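Local atomic coordinates of hypothetical protein, conserved (Leishmania major, PDB entry 2B4W), a protein that is of unknown function, belongs to the DUF1861 family of a clan named after beta-fructosidases, and may therefore be related to five-bladed beta-propeller glycosidases. Residues K5-L19 against K242-E254. Residues are numbered along the deposited sequence; the frame is centred on the assembly and turned at random.
Sequences KAAFEANKRVYESVL and KIIGTKSCYPPCE
F8 lies flat against I243: CG2 of the isoleucine sits over the middle of the ring, 3.7 Å from its centroid and 12° off the normal, a CH-pi contact. K12 CB covers the opposite face near the rim, while C249 SG comes up in the ring plane, 3.6 Å from CE2. The phenyl group gets there because CG stands anti to the backbone N (chi1 177°), pointing the ring from helix 5-11 at strand 242-245.

Beside this apolar core, the E9 carboxylate reaches the turn after the strand with both oxygens. OE1 accepts a very short bond from S248 OG, 2.5 Å; OE2 takes T246 OG1 at 2.9 Å from one face of its plane and K5 NZ from the other, the latter a salt bridge within the helix. A bend at chi2 (-72°) folds E9 round to this position. K5 NZ also pairs with D262, and water 1 donates to E9 OE2. T246 N donates a long hydrogen bond to C249 SG, 3.5 Å, consistent with the sulfur being held at the phenyl edge.

Farther along, S17 OG donates to C249 O in the carbonyl plane, on a lone pair, at 2.5 Å. L19 and P251 lie alongside each other, pointing opposite ways, L19 CG 3.9 Å from P251 CD, and L19 CD1 goes on to C253. Helix 3-11 thus packs on strand 238-245, the outermost of its sheet, while the start of strand 16-23, from a different sheet, packs on the loop that follows. K5 bridges E9 directly, K12 only through a weak bond to S248 OG; one ammonium group and two hydroxyls would favour the ionised carboxylate.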
loop_
_atom_site.group_PDB
_atom_site.type_symbol
_atom_site.label_atom_id
_atom_site.label_comp_id
_atom_site.label_asym_id
_atom_site.label_seq_id
_atom_site.Cartn_x
_atom_site.Cartn_y
_atom_site.Cartn_z
ATOM N N LYS A 5 -1.658 1.381 -20.724
ATOM C CA LYS A 5 -2.186 0.139 -20.188
ATOM C C LYS A 5 -2.202 -0.944 -21.255
ATOM O O LYS A 5 -1.779 -2.083 -21.038
ATOM C CB LYS A 5 -3.598 0.370 -19.631
ATOM C CG LYS A 5 -4.049 -0.786 -18.780
ATOM C CD LYS A 5 -5.328 -0.555 -18.013
ATOM C CE LYS A 5 -5.729 -1.832 -17.279
ATOM N NZ LYS A 5 -6.099 -2.935 -18.212
ATOM N N ALA A 6 -2.712 -0.573 -22.438
ATOM C CA ALA A 6 -2.781 -1.586 -23.502
ATOM C C ALA A 6 -1.391 -2.056 -23.893
ATOM O O ALA A 6 -1.101 -3.224 -24.196
ATOM C CB ALA A 6 -3.544 -1.030 -24.694
ATOM N N ALA A 7 -0.465 -1.091 -23.870
ATOM C CA ALA A 7 0.923 -1.509 -24.121
ATOM C C ALA A 7 1.365 -2.469 -23.025
ATOM O O ALA A 7 1.912 -3.530 -23.323
ATOM C CB ALA A 7 1.826 -0.299 -24.221
ATOM N N PHE A 8 1.117 -2.103 -21.765
ATOM C CA PHE A 8 1.529 -2.960 -20.659
ATOM C C PHE A 8 0.973 -4.372 -20.828
ATOM O O PHE A 8 1.730 -5.340 -20.818
ATOM C CB PHE A 8 1.096 -2.446 -19.283
ATOM C CG PHE A 8 1.470 -3.370 -18.123
ATOM C CD1 PHE A 8 2.752 -3.342 -17.588
ATOM C CD2 PHE A 8 0.575 -4.255 -17.559
ATOM C CE1 PHE A 8 3.098 -4.171 -16.539
ATOM C CE2 PHE A 8 0.900 -5.086 -16.503
ATOM C CZ PHE A 8 2.173 -5.038 -15.981
ATOM N N GLU A 9 -0.345 -4.465 -20.967
ATOM C CA GLU A 9 -0.977 -5.762 -21.167
ATOM C C GLU A 9 -0.306 -6.592 -22.264
ATOM O O GLU A 9 -0.264 -7.813 -22.162
ATOM C CB GLU A 9 -2.447 -5.599 -21.557
ATOM C CG GLU A 9 -3.271 -4.863 -20.528
ATOM C CD GLU A 9 -3.547 -5.670 -19.279
ATOM O OE1 GLU A 9 -3.421 -6.908 -19.246
ATOM O OE2 GLU A 9 -3.915 -5.007 -18.290
ATOM N N ALA A 10 0.190 -5.909 -23.277
ATOM C CA ALA A 10 0.837 -6.534 -24.417
ATOM C C ALA A 10 2.259 -6.956 -24.079
ATOM O O ALA A 10 2.762 -7.990 -24.519
ATOM C CB ALA A 10 0.837 -5.561 -25.587
ATOM N N ASN A 11 2.902 -6.107 -23.277
ATOM C CA ASN A 11 4.303 -6.307 -22.946
ATOM C C ASN A 11 4.551 -6.822 -21.543
ATOM O O ASN A 11 5.687 -6.790 -21.057
ATOM C CB ASN A 11 5.010 -4.950 -23.148
ATOM C CG ASN A 11 5.107 -4.609 -24.624
ATOM O OD1 ASN A 11 5.607 -5.428 -25.404
ATOM N ND2 ASN A 11 4.624 -3.429 -24.999
ATOM N N LYS A 12 3.547 -7.316 -20.817
ATOM C CA LYS A 12 3.822 -7.562 -19.394
ATOM C C LYS A 12 4.798 -8.699 -19.151
ATOM O O LYS A 12 4.965 -9.662 -19.897
ATOM C CB LYS A 12 2.502 -7.754 -18.657
ATOM C CG LYS A 12 1.665 -8.918 -19.124
ATOM C CD LYS A 12 0.296 -8.926 -18.440
ATOM C CE LYS A 12 -0.623 -9.919 -19.141
ATOM N NZ LYS A 12 -1.694 -10.424 -18.231
ATOM N N ARG A 13 5.533 -8.568 -18.041
ATOM C CA ARG A 13 6.631 -9.490 -17.743
ATOM C C ARG A 13 6.545 -9.960 -16.298
ATOM O O ARG A 13 7.020 -9.339 -15.350
ATOM C CB ARG A 13 7.962 -8.811 -18.062
ATOM C CG ARG A 13 9.158 -9.715 -18.216
ATOM C CD ARG A 13 10.501 -9.023 -18.291
ATOM N NE ARG A 13 10.656 -8.067 -19.350
ATOM C CZ ARG A 13 10.970 -6.787 -19.333
ATOM N NH1 ARG A 13 11.210 -6.128 -18.208
ATOM N NH2 ARG A 13 11.048 -6.126 -20.485
ATOM N N VAL A 14 5.865 -11.087 -16.139
ATOM C CA VAL A 14 5.466 -11.712 -14.905
ATOM C C VAL A 14 6.066 -13.110 -14.793
ATOM O O VAL A 14 5.862 -13.888 -15.712
ATOM C CB VAL A 14 3.931 -11.857 -14.808
ATOM C CG1 VAL A 14 3.487 -12.275 -13.411
ATOM C CG2 VAL A 14 3.272 -10.558 -15.227
ATOM N N TYR A 15 6.746 -13.386 -13.691
ATOM C CA TYR A 15 7.476 -14.628 -13.522
ATOM C C TYR A 15 6.742 -15.643 -12.682
ATOM O O TYR A 15 7.037 -16.830 -12.716
ATOM C CB TYR A 15 8.815 -14.338 -12.845
ATOM C CG TYR A 15 9.694 -13.414 -13.636
ATOM C CD1 TYR A 15 9.478 -12.043 -13.588
ATOM C CD2 TYR A 15 10.724 -13.900 -14.426
ATOM C CE1 TYR A 15 10.276 -11.194 -14.315
ATOM C CE2 TYR A 15 11.530 -13.041 -15.151
ATOM C CZ TYR A 15 11.307 -11.679 -15.090
ATOM O OH TYR A 15 12.089 -10.791 -15.807
ATOM N N GLU A 16 5.805 -15.161 -11.880
ATOM C CA GLU A 16 5.011 -15.960 -10.958
ATOM C C GLU A 16 3.727 -15.159 -10.693
ATOM O O GLU A 16 3.801 -13.929 -10.714
ATOM C CB GLU A 16 5.657 -16.269 -9.615
ATOM C CG GLU A 16 7.113 -16.643 -9.571
ATOM C CD GLU A 16 7.700 -16.952 -8.220
ATOM O OE1 GLU A 16 6.964 -17.029 -7.208
ATOM O OE2 GLU A 16 8.934 -17.113 -8.197
ATOM N N SER A 17 2.635 -15.857 -10.452
ATOM C CA SER A 17 1.310 -15.250 -10.299
ATOM C C SER A 17 0.425 -16.167 -9.470
ATOM O O SER A 17 0.112 -17.302 -9.843
ATOM C CB SER A 17 0.737 -14.944 -11.681
ATOM O OG SER A 17 -0.570 -14.436 -11.637
ATOM N N VAL A 18 0.052 -15.673 -8.288
ATOM C CA VAL A 18 -0.716 -16.443 -7.330
ATOM C C VAL A 18 -1.721 -15.518 -6.623
ATOM O O VAL A 18 -1.567 -14.292 -6.701
ATOM C CB VAL A 18 0.107 -17.119 -6.221
ATOM C CG1 VAL A 18 1.185 -18.053 -6.767
ATOM C CG2 VAL A 18 0.742 -16.055 -5.327
ATOM N N LEU A 19 -2.667 -16.197 -5.971
ATOM C CA LEU A 19 -3.579 -15.524 -5.045
ATOM C C LEU A 19 -3.258 -16.042 -3.647
ATOM O O LEU A 19 -3.040 -17.244 -3.473
ATOM C CB LEU A 19 -5.045 -15.732 -5.404
ATOM C CG LEU A 19 -5.511 -15.021 -6.685
ATOM C CD1 LEU A 19 -6.965 -15.380 -6.969
ATOM C CD2 LEU A 19 -5.312 -13.515 -6.605
ATOM N N LYS A 242 5.600 4.148 -14.273
ATOM C CA LYS A 242 5.315 2.963 -15.089
ATOM C C LYS A 242 4.215 2.114 -14.477
ATOM O O LYS A 242 3.990 2.157 -13.265
ATOM C CB LYS A 242 6.598 2.153 -15.235
ATOM C CG LYS A 242 7.391 1.987 -13.946
ATOM C CD LYS A 242 8.679 1.212 -14.242
ATOM C CE LYS A 242 9.889 2.064 -13.876
ATOM N NZ LYS A 242 11.055 1.814 -14.765
ATOM N N ILE A 243 3.546 1.359 -15.342
ATOM C CA ILE A 243 2.591 0.369 -14.880
ATOM C C ILE A 243 3.412 -0.881 -14.548
ATOM O O ILE A 243 4.286 -1.233 -15.349
ATOM C CB ILE A 243 1.500 -0.015 -15.880
ATOM C CG1 ILE A 243 0.593 1.126 -16.350
ATOM C CG2 ILE A 243 0.658 -1.155 -15.314
ATOM C CD1 ILE A 243 -0.199 0.784 -17.598
ATOM N N ILE A 244 3.124 -1.474 -13.406
ATOM C CA ILE A 244 3.852 -2.692 -12.989
ATOM C C ILE A 244 2.964 -3.904 -12.799
ATOM O O ILE A 244 3.424 -5.049 -12.731
ATOM C CB ILE A 244 4.666 -2.421 -11.704
ATOM C CG1 ILE A 244 3.843 -2.007 -10.490
ATOM C CG2 ILE A 244 5.757 -1.395 -12.016
ATOM C CD1 ILE A 244 4.710 -1.645 -9.290
ATOM N N GLY A 245 1.653 -3.704 -12.749
ATOM C CA GLY A 245 0.641 -4.699 -12.603
ATOM C C GLY A 245 -0.749 -4.234 -12.976
ATOM O O GLY A 245 -1.139 -3.078 -12.892
ATOM N N THR A 246 -1.539 -5.212 -13.380
ATOM C CA THR A 246 -2.963 -5.121 -13.615
ATOM C C THR A 246 -3.604 -6.436 -13.180
ATOM O O THR A 246 -2.915 -7.395 -12.816
ATOM C CB THR A 246 -3.311 -4.895 -15.096
ATOM O OG1 THR A 246 -2.741 -6.001 -15.811
ATOM C CG2 THR A 246 -2.673 -3.654 -15.694
ATOM N N LYS A 247 -4.916 -6.449 -13.253
ATOM C CA LYS A 247 -5.834 -7.537 -12.945
ATOM C C LYS A 247 -5.455 -8.828 -13.662
ATOM O O LYS A 247 -5.482 -9.918 -13.097
ATOM C CB LYS A 247 -7.272 -7.172 -13.354
ATOM C CG LYS A 247 -8.443 -7.552 -12.522
ATOM C CD LYS A 247 -8.310 -8.775 -11.657
ATOM C CE LYS A 247 -9.693 -9.239 -11.190
ATOM N NZ LYS A 247 -9.962 -10.578 -11.782
ATOM N N SER A 248 -5.118 -8.705 -14.953
ATOM C CA SER A 248 -4.807 -9.894 -15.733
ATOM C C SER A 248 -3.466 -10.515 -15.376
ATOM O O SER A 248 -3.143 -11.588 -15.905
ATOM C CB SER A 248 -4.748 -9.544 -17.224
ATOM O OG SER A 248 -3.779 -8.514 -17.369
ATOM N N CYS A 249 -2.690 -9.857 -14.527
ATOM C CA CYS A 249 -1.395 -10.352 -14.091
ATOM C C CYS A 249 -1.477 -11.428 -13.015
ATOM O O CYS A 249 -0.543 -12.204 -12.822
ATOM C CB CYS A 249 -0.586 -9.202 -13.472
ATOM S SG CYS A 249 0.030 -8.049 -14.688
ATOM N N TYR A 250 -2.597 -11.401 -12.315
ATOM C CA TYR A 250 -2.967 -12.248 -11.200
ATOM C C TYR A 250 -3.963 -13.300 -11.659
ATOM O O TYR A 250 -4.666 -13.064 -12.635
ATOM C CB TYR A 250 -3.583 -11.410 -10.061
ATOM C CG TYR A 250 -2.665 -10.291 -9.613
ATOM C CD1 TYR A 250 -2.598 -9.078 -10.279
ATOM C CD2 TYR A 250 -1.856 -10.468 -8.494
ATOM C CE1 TYR A 250 -1.755 -8.049 -9.870
ATOM C CE2 TYR A 250 -1.016 -9.451 -8.082
ATOM C CZ TYR A 250 -0.960 -8.259 -8.758
ATOM O OH TYR A 250 -0.110 -7.264 -8.305
ATOM N N PRO A 251 -4.042 -14.426 -10.984
ATOM C CA PRO A 251 -5.027 -15.423 -11.402
ATOM C C PRO A 251 -6.444 -14.848 -11.432
ATOM O O PRO A 251 -6.819 -13.861 -10.799
ATOM C CB PRO A 251 -4.920 -16.511 -10.337
ATOM C CG PRO A 251 -3.545 -16.355 -9.769
ATOM C CD PRO A 251 -3.253 -14.883 -9.839
ATOM N N PRO A 252 -7.258 -15.489 -12.259
ATOM C CA PRO A 252 -8.668 -15.120 -12.364
ATOM C C PRO A 252 -9.396 -15.273 -11.035
ATOM O O PRO A 252 -9.201 -16.217 -10.269
ATOM C CB PRO A 252 -9.219 -16.134 -13.370
ATOM C CG PRO A 252 -8.235 -17.258 -13.369
ATOM C CD PRO A 252 -6.898 -16.595 -13.159
ATOM N N CYS A 253 -10.255 -14.292 -10.760
ATOM C CA CYS A 253 -11.096 -14.276 -9.579
ATOM C C CYS A 253 -12.203 -13.237 -9.774
ATOM O O CYS A 253 -12.030 -12.266 -10.506
ATOM C CB CYS A 253 -10.297 -13.980 -8.312
ATOM S SG CYS A 253 -9.213 -12.536 -8.416
ATOM N N GLU A 254 -13.336 -13.454 -9.110
ATOM C CA GLU A 254 -14.453 -12.512 -9.185
ATOM C C GLU A 254 -14.256 -11.238 -8.390
ATOM O O GLU A 254 -13.976 -11.223 -7.182
ATOM C CB GLU A 254 -15.730 -13.222 -8.696
ATOM C CG GLU A 254 -15.947 -14.543 -9.422
ATOM C CD GLU A 254 -16.191 -14.332 -10.906
ATOM O OE1 GLU A 254 -17.139 -13.580 -11.212
ATOM O OE2 GLU A 254 -15.453 -14.902 -11.740
HETATM O O HOH W 1 -6.023 -6.020 -16.695
#